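Local coordinates for protein TRAP dicarboxylate transporter-DctP subunit (Rhodobacter sphaeroides, PDB 4PE3) that probably captures a small organic solute in the periplasm and delivers it to a TRAP membrane transporter for uptake, at residues S198-Y201 with T202-K206; E67-V71 with G72-D76; H92-T96 with S97-G101. All blocks are in the same frame, centred on the assembly; numbering follows the deposited sequence. Where two conformers were deposited one is given.

Contact 1 (S198-Y201 with T202-K206); sequences SEVY and TSLDK. With IMD (imidazole), chain B.
The carbonyl oxygen Glu199 O is held by two donors of one residue: Ser203 OG at 2.7 Å and Ser203 N at 3.1 Å. They arrive from opposite faces of the carbonyl plane, so the backbone hydrogen bond at the helix start is reinforced by a hydroxyl. With OG beside its own backbone N and anti to the carbonyl carbon (chi1 -66°), Ser203 folds its hydroxyl back along the helix toward the preceding turn. Thr202 lies on the watery side. One water joins Ser198 O (2.8 Å) to Thr202 N (2.9 Å). Tyr201 and Asp205, one turn apart, run side by side, and another water bridges them, 2.8 Å from Tyr201 OH and donating to Asp205 OD2. Val200 and Leu204 form the apolar counterpart, with Val200 CG1 4.1 Å from Leu204 CD1, and helix 225-228 packs on both through Met225 and Ile228. Imidazole, probably from the crystallisation liquor, makes a weak bond to Glu199 OE1. The chemistry is that of an amphipathic helix start: Ser203 and water satisfy the carbonyls of Glu199 and Ser198 just ahead of the helix, while Val200 and Leu204 pack against helix 225-228.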
loop_
_atom_site.group_PDB
_atom_site.type_symbol
_atom_site.label_atom_id
_atom_site.label_comp_id
_atom_site.label_asym_id
_atom_site.label_seq_id
_atom_site.Cartn_x
_atom_site.Cartn_y
_atom_site.Cartn_z
ATOM N N SER A 198 -17.481 8.778 0.173
ATOM C CA SER A 198 -18.612 9.107 1.006
ATOM C C SER A 198 -19.928 8.690 0.373
ATOM O O SER A 198 -20.959 8.790 1.016
ATOM C CB SER A 198 -18.651 10.619 1.270
ATOM O OG SER A 198 -18.820 11.351 0.065
ATOM N N GLU A 199 -19.891 8.216 -0.876
ATOM C CA GLU A 199 -21.100 7.809 -1.585
ATOM C C GLU A 199 -21.167 6.300 -1.797
ATOM O O GLU A 199 -22.123 5.779 -2.366
ATOM C CB GLU A 199 -21.201 8.549 -2.923
ATOM C CG GLU A 199 -21.294 10.065 -2.757
ATOM C CD GLU A 199 -21.403 10.824 -4.061
ATOM O OE1 GLU A 199 -22.129 10.342 -4.936
ATOM O OE2 GLU A 199 -20.753 11.886 -4.189
ATOM N N VAL A 200 -20.179 5.573 -1.310
ATOM C CA VAL A 200 -20.153 4.135 -1.546
ATOM C C VAL A 200 -21.303 3.410 -0.845
ATOM O O VAL A 200 -21.977 2.583 -1.449
ATOM C CB VAL A 200 -18.811 3.539 -1.119
ATOM C CG1 VAL A 200 -18.841 2.022 -1.134
ATOM C CG2 VAL A 200 -17.713 4.068 -2.054
ATOM N N TYR A 201 -21.544 3.732 0.423
ATOM C CA TYR A 201 -22.550 3.039 1.214
ATOM C C TYR A 201 -23.924 3.181 0.560
ATOM O O TYR A 201 -24.628 2.186 0.328
ATOM C CB TYR A 201 -22.565 3.594 2.641
ATOM C CG TYR A 201 -23.531 2.916 3.584
ATOM C CD1 TYR A 201 -24.868 3.271 3.612
ATOM C CD2 TYR A 201 -23.103 1.948 4.459
ATOM C CE1 TYR A 201 -25.753 2.648 4.458
ATOM C CE2 TYR A 201 -23.984 1.318 5.318
ATOM C CZ TYR A 201 -25.308 1.687 5.318
ATOM O OH TYR A 201 -26.202 1.078 6.186
ATOM N N THR A 202 -24.334 4.410 0.271
ATOM C CA THR A 202 -25.651 4.614 -0.295
ATOM C C THR A 202 -25.761 4.008 -1.682
ATOM O O THR A 202 -26.800 3.460 -2.053
ATOM C CB THR A 202 -26.064 6.109 -0.308
ATOM O OG1 THR A 202 -25.106 6.886 -1.028
ATOM C CG2 THR A 202 -26.166 6.628 1.098
ATOM N N SER A 203 -24.675 4.059 -2.450
ATOM C CA SER A 203 -24.681 3.494 -3.797
ATOM C C SER A 203 -24.852 1.980 -3.776
ATOM O O SER A 203 -25.510 1.420 -4.652
ATOM C CB SER A 203 -23.405 3.881 -4.537
ATOM O OG SER A 203 -23.382 5.278 -4.758
ATOM N N LEU A 204 -24.261 1.319 -2.787
ATOM C CA LEU A 204 -24.518 -0.115 -2.589
ATOM C C LEU A 204 -25.988 -0.331 -2.267
ATOM O O LEU A 204 -26.661 -1.169 -2.872
ATOM C CB LEU A 204 -23.693 -0.664 -1.440
ATOM C CG LEU A 204 -22.241 -0.939 -1.748
ATOM C CD1 LEU A 204 -21.410 -1.084 -0.489
ATOM C CD2 LEU A 204 -22.084 -2.217 -2.627
ATOM N N ASP A 205 -26.505 0.430 -1.317
ATOM C CA ASP A 205 -27.877 0.212 -0.880
ATOM C C ASP A 205 -28.842 0.386 -2.033
ATOM O O ASP A 205 -29.833 -0.352 -2.160
ATOM C CB ASP A 205 -28.235 1.192 0.242
ATOM C CG ASP A 205 -28.531 0.501 1.543
ATOM O OD1 ASP A 205 -28.264 -0.722 1.662
ATOM O OD2 ASP A 205 -29.035 1.184 2.450
ATOM N N LYS A 206 -28.567 1.361 -2.889
ATOM C CA LYS A 206 -29.457 1.696 -3.989
ATOM C C LYS A 206 -29.288 0.802 -5.216
ATOM O O LYS A 206 -30.106 0.858 -6.129
ATOM C CB LYS A 206 -29.279 3.162 -4.391
ATOM C CG LYS A 206 -29.760 4.150 -3.335
ATOM C CD LYS A 206 -29.458 5.599 -3.729
ATOM C CE LYS A 206 -29.995 6.590 -2.703
ATOM N NZ LYS A 206 -31.485 6.637 -2.682
HETATM N N1 IMD B . -20.515 11.384 -7.646
HETATM C C2 IMD B . -19.531 12.283 -7.491
HETATM N N3 IMD B . -18.485 11.895 -8.254
HETATM C C4 IMD B . -18.818 10.753 -8.907
HETATM C C5 IMD B . -20.111 10.433 -8.516
HETATM O O HOH W 1 -22.943 6.821 1.224
HETATM O O HOH W 2 -23.888 9.546 -0.014
HETATM O O HOH W 3 -28.899 1.194 5.508
#

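Contact 2 (E67-V71 with G72-D76); sequences ELMPV and GTIVD
Thr73 reaches back to the end of the strand from its first side-chain atom: CB lies 4.0 Å from Met69 CB and 3.4 Å from Pro70 O. Further out, OG1 donates a 2.7 Å hydrogen bond to Pro70 O while passing 3.5 Å from the ring carbon Pro70 CD. The torsion that sets OG1 beside the backbone N (chi1 -68°) puts both donors of Thr73 together, and they meet the carbonyl from the same face of its plane. The second donor, Thr73 N, closes a type II beta turn at 3.2 Å from Pro70 O. Gly72 fills the third position of this turn with a positive phi of 81°, where a CB would clash with Val71 O. In one of its two conformers, the selenium of Met69, a selenomethionine, rests 3.7 Å from Ile74 CG1, an apolar contact alongside the turn. The turn carries the chain off the outermost strand 65-69, which pairs with strand 32-37. From that neighbouring strand Gln36 bonds to both Ile74 N and Val75 O, Leu68 and Pro70 pack on helix 44-59, and the side chain of Val75 packs on helix 80-86.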
loop_
_atom_site.group_PDB
_atom_site.type_symbol
_atom_site.label_atom_id
_atom_site.label_comp_id
_atom_site.label_asym_id
_atom_site.label_seq_id
_atom_site.Cartn_x
_atom_site.Cartn_y
_atom_site.Cartn_z
ATOM N N GLU A 67 12.059 14.041 14.322
ATOM C CA GLU A 67 10.888 14.855 14.594
ATOM C C GLU A 67 9.832 14.564 13.536
ATOM O O GLU A 67 10.016 14.898 12.369
ATOM C CB GLU A 67 11.271 16.324 14.565
ATOM C CG GLU A 67 10.155 17.227 14.966
ATOM C CD GLU A 67 10.662 18.511 15.558
ATOM O OE1 GLU A 67 10.002 18.999 16.490
ATOM O OE2 GLU A 67 11.715 19.022 15.105
ATOM N N LEU A 68 8.718 13.951 13.945
ATOM C CA LEU A 68 7.662 13.561 13.030
ATOM C C LEU A 68 6.602 14.667 12.903
ATOM O O LEU A 68 5.996 15.055 13.895
ATOM C CB LEU A 68 7.011 12.268 13.538
ATOM C CG LEU A 68 5.847 11.697 12.729
ATOM C CD1 LEU A 68 6.342 11.142 11.406
ATOM C CD2 LEU A 68 5.089 10.639 13.567
HETATM N N MSE A 69 6.357 15.141 11.693
HETATM C CA MSE A 69 5.465 16.270 11.470
HETATM C C MSE A 69 4.294 15.852 10.588
HETATM O O MSE A 69 4.483 15.199 9.576
HETATM C CB MSE A 69 6.248 17.401 10.806
HETATM C CG MSE A 69 7.431 17.892 11.640
HETATM SE SE MSE A 69 8.618 19.103 10.672
HETATM C CE MSE A 69 8.935 18.028 9.082
ATOM N N PRO A 70 3.071 16.237 10.955
ATOM C CA PRO A 70 1.924 15.837 10.127
ATOM C C PRO A 70 1.991 16.406 8.711
ATOM O O PRO A 70 2.720 17.366 8.429
ATOM C CB PRO A 70 0.716 16.420 10.864
ATOM C CG PRO A 70 1.203 16.833 12.184
ATOM C CD PRO A 70 2.677 17.006 12.141
ATOM N N VAL A 71 1.243 15.788 7.808
ATOM C CA VAL A 71 1.192 16.216 6.418
ATOM C C VAL A 71 0.921 17.709 6.309
ATOM O O VAL A 71 0.076 18.254 7.014
ATOM C CB VAL A 71 0.124 15.405 5.656
ATOM C CG1 VAL A 71 -1.251 15.671 6.232
ATOM C CG2 VAL A 71 0.209 15.698 4.148
ATOM N N GLY A 72 1.671 18.352 5.412
ATOM C CA GLY A 72 1.483 19.750 5.094
ATOM C C GLY A 72 2.106 20.730 6.069
ATOM O O GLY A 72 1.911 21.935 5.917
ATOM N N THR A 73 2.835 20.236 7.069
ATOM C CA THR A 73 3.419 21.131 8.073
ATOM C C THR A 73 4.387 22.102 7.455
ATOM O O THR A 73 4.310 23.301 7.700
ATOM C CB THR A 73 4.219 20.374 9.131
ATOM O OG1 THR A 73 3.329 19.595 9.914
ATOM C CG2 THR A 73 4.953 21.345 10.043
ATOM N N ILE A 74 5.315 21.563 6.673
ATOM C CA ILE A 74 6.387 22.359 6.111
ATOM C C ILE A 74 6.155 22.570 4.625
ATOM O O ILE A 74 6.373 23.673 4.126
ATOM C CB ILE A 74 7.760 21.705 6.353
ATOM C CG1 ILE A 74 7.972 21.444 7.841
ATOM C CG2 ILE A 74 8.872 22.602 5.822
ATOM C CD1 ILE A 74 8.078 22.739 8.668
ATOM N N VAL A 75 5.708 21.532 3.917
ATOM C CA VAL A 75 5.451 21.664 2.491
ATOM C C VAL A 75 4.298 20.789 2.033
ATOM O O VAL A 75 3.847 19.910 2.756
ATOM C CB VAL A 75 6.678 21.268 1.655
ATOM C CG1 VAL A 75 7.744 22.349 1.747
ATOM C CG2 VAL A 75 7.203 19.901 2.093
ATOM N N ASP A 76 3.836 21.047 0.816
ATOM C CA ASP A 76 2.787 20.257 0.187
ATOM C C ASP A 76 3.195 18.784 0.129
ATOM O O ASP A 76 4.369 18.472 -0.078
ATOM C CB ASP A 76 2.564 20.805 -1.224
ATOM C CG ASP A 76 1.427 20.128 -1.938
ATOM O OD1 ASP A 76 1.678 19.134 -2.656
ATOM O OD2 ASP A 76 0.283 20.599 -1.788
#

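Contact 3 (H92-T96 with S97-G101); sequences HITDT and SYFAG
Asp95 lays its CB over the centre of the Tyr98 ring in a CH-pi contact, 3.6 Å from the ring centroid and 12° off the normal. Its carboxylate turns instead to Ser97: Asp95 OD1 accepts from Ser97 N at 2.9 Å, forming an Asx turn, and the modelled 2.4 Å to Ser97 OG is so short that its exact value is doubtful. With CG anti to the backbone N (chi1 -172°), the carboxylate stretches forward along the chain to meet these donors. The main chain repeats the grip, Asp95 O taking Tyr98 N at 3.0 Å from above the carbonyl plane. Thr94 OG1 touches the edge of the Tyr98 ring, 3.4 Å from CD2. The methyl of the same threonine lies over the face of the His92 imidazole while meeting the Phe99 edge, Thr94 CG2 standing 3.8 Å from Phe99 CE2. The His92 and Phe99 rings are nearly parallel yet slid apart, their centroids 5.9 Å from each other.

A serine replacing Tyr98 would probably strip Asp95 CB of its aromatic platform and leave Tyr77 without the ring it meets edge-to-face. In the next shell, Thr80 bonds His92 ND1, whereas the Glu244 carboxylate takes His92 NE2 with one oxygen and Thr96 OG1 with the other, fixing the imidazole at both nitrogens. Here a strand of the mixed sheet ends in a 3-10 turn leading toward helix 104-110, a strand-end turn consistent with the alpha/beta lobes of periplasmic solute-binding proteins.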
loop_
_atom_site.group_PDB
_atom_site.type_symbol
_atom_site.label_atom_id
_atom_site.label_comp_id
_atom_site.label_asym_id
_atom_site.label_seq_id
_atom_site.Cartn_x
_atom_site.Cartn_y
_atom_site.Cartn_z
ATOM N N HIS A 92 10.719 11.856 4.682
ATOM C CA HIS A 92 9.262 11.701 4.676
ATOM C C HIS A 92 8.831 10.276 4.921
ATOM O O HIS A 92 9.621 9.328 4.761
ATOM C CB HIS A 92 8.613 12.271 3.396
ATOM C CG HIS A 92 9.017 11.600 2.111
ATOM N ND1 HIS A 92 8.838 12.224 0.899
ATOM C CD2 HIS A 92 9.497 10.361 1.835
ATOM C CE1 HIS A 92 9.230 11.413 -0.074
ATOM N NE2 HIS A 92 9.648 10.287 0.471
ATOM N N ILE A 93 7.584 10.143 5.349
ATOM C CA ILE A 93 6.910 8.856 5.427
ATOM C C ILE A 93 5.655 9.101 4.621
ATOM O O ILE A 93 4.738 9.781 5.087
ATOM C CB ILE A 93 6.578 8.446 6.878
ATOM C CG1 ILE A 93 7.829 8.422 7.754
ATOM C CG2 ILE A 93 5.892 7.082 6.861
ATOM C CD1 ILE A 93 7.592 8.042 9.200
ATOM N N THR A 94 5.600 8.591 3.388
ATOM C CA THR A 94 4.565 9.040 2.476
ATOM C C THR A 94 4.160 7.999 1.430
ATOM O O THR A 94 4.825 6.990 1.255
ATOM C CB THR A 94 4.994 10.352 1.777
ATOM O OG1 THR A 94 3.846 10.964 1.183
ATOM C CG2 THR A 94 6.052 10.082 0.711
ATOM N N ASP A 95 3.060 8.286 0.766
ATOM C CA ASP A 95 2.456 7.406 -0.220
ATOM C C ASP A 95 3.202 7.605 -1.505
ATOM O O ASP A 95 3.111 8.653 -2.142
ATOM C CB ASP A 95 0.996 7.840 -0.388
ATOM C CG ASP A 95 0.174 6.905 -1.236
ATOM O OD1 ASP A 95 0.673 6.374 -2.243
ATOM O OD2 ASP A 95 -1.020 6.735 -0.891
ATOM N N THR A 96 3.945 6.584 -1.920
ATOM C CA THR A 96 4.775 6.668 -3.122
ATOM C C THR A 96 3.945 6.913 -4.387
ATOM O O THR A 96 4.434 7.486 -5.361
ATOM C CB THR A 96 5.640 5.390 -3.245
ATOM O OG1 THR A 96 6.460 5.288 -2.076
ATOM C CG2 THR A 96 6.519 5.390 -4.500
ATOM N N SER A 97 2.667 6.548 -4.352
ATOM C CA SER A 97 1.804 6.792 -5.494
ATOM C C SER A 97 1.615 8.284 -5.781
ATOM O O SER A 97 1.252 8.649 -6.900
ATOM C CB SER A 97 0.445 6.126 -5.297
ATOM O OG SER A 97 -0.341 6.860 -4.399
ATOM N N TYR A 98 1.881 9.131 -4.794
ATOM C CA TYR A 98 1.781 10.573 -4.994
ATOM C C TYR A 98 2.692 11.080 -6.103
ATOM O O TYR A 98 2.487 12.169 -6.647
ATOM C CB TYR A 98 2.149 11.303 -3.710
ATOM C CG TYR A 98 1.146 11.204 -2.576
ATOM C CD1 TYR A 98 -0.186 10.877 -2.801
ATOM C CD2 TYR A 98 1.544 11.447 -1.275
ATOM C CE1 TYR A 98 -1.097 10.808 -1.741
ATOM C CE2 TYR A 98 0.651 11.382 -0.227
ATOM C CZ TYR A 98 -0.659 11.056 -0.467
ATOM O OH TYR A 98 -1.537 11.000 0.595
ATOM N N PHE A 99 3.686 10.278 -6.471
ATOM C CA PHE A 99 4.707 10.747 -7.403
ATOM C C PHE A 99 4.572 10.124 -8.784
ATOM O O PHE A 99 5.492 10.220 -9.605
ATOM C CB PHE A 99 6.084 10.524 -6.766
ATOM C CG PHE A 99 6.164 11.046 -5.351
ATOM C CD1 PHE A 99 5.998 12.398 -5.098
ATOM C CD2 PHE A 99 6.392 10.199 -4.280
ATOM C CE1 PHE A 99 6.030 12.889 -3.798
ATOM C CE2 PHE A 99 6.427 10.689 -2.976
ATOM C CZ PHE A 99 6.262 12.042 -2.744
ATOM N N ALA A 100 3.422 9.504 -9.051
ATOM C CA ALA A 100 3.181 8.889 -10.354
ATOM C C ALA A 100 3.307 9.865 -11.514
ATOM O O ALA A 100 3.621 9.463 -12.639
ATOM C CB ALA A 100 1.798 8.233 -10.370
ATOM N N GLY A 101 3.086 11.144 -11.253
ATOM C CA GLY A 101 3.288 12.175 -12.257
ATOM C C GLY A 101 4.734 12.305 -12.718
ATOM O O GLY A 101 5.000 12.698 -13.860
#

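Overall arrangement
Along the chain the order is contact 2, contact 3, contact 1. The first two belong to the five-stranded mixed sheet: strands 65-69 and 91-95 flank strand 32-37, the contact centres are 14 Å apart, and Leu68 CD1 packs on Ile93 CD1 at 4.0 Å. Contact 1 belongs to the region of the second, four-stranded sheet, where helix 200-206 connects strands 191-193 and 211-213. Its centre lies 33 Å from that of contact 2 and 29 Å from that of contact 3, and it touches neither. This separation fits the two-lobed design of solute-binding proteins, here in the open state without its solute, with contacts 2 and 3 in the region of one sheet and contact 1 in that of the other.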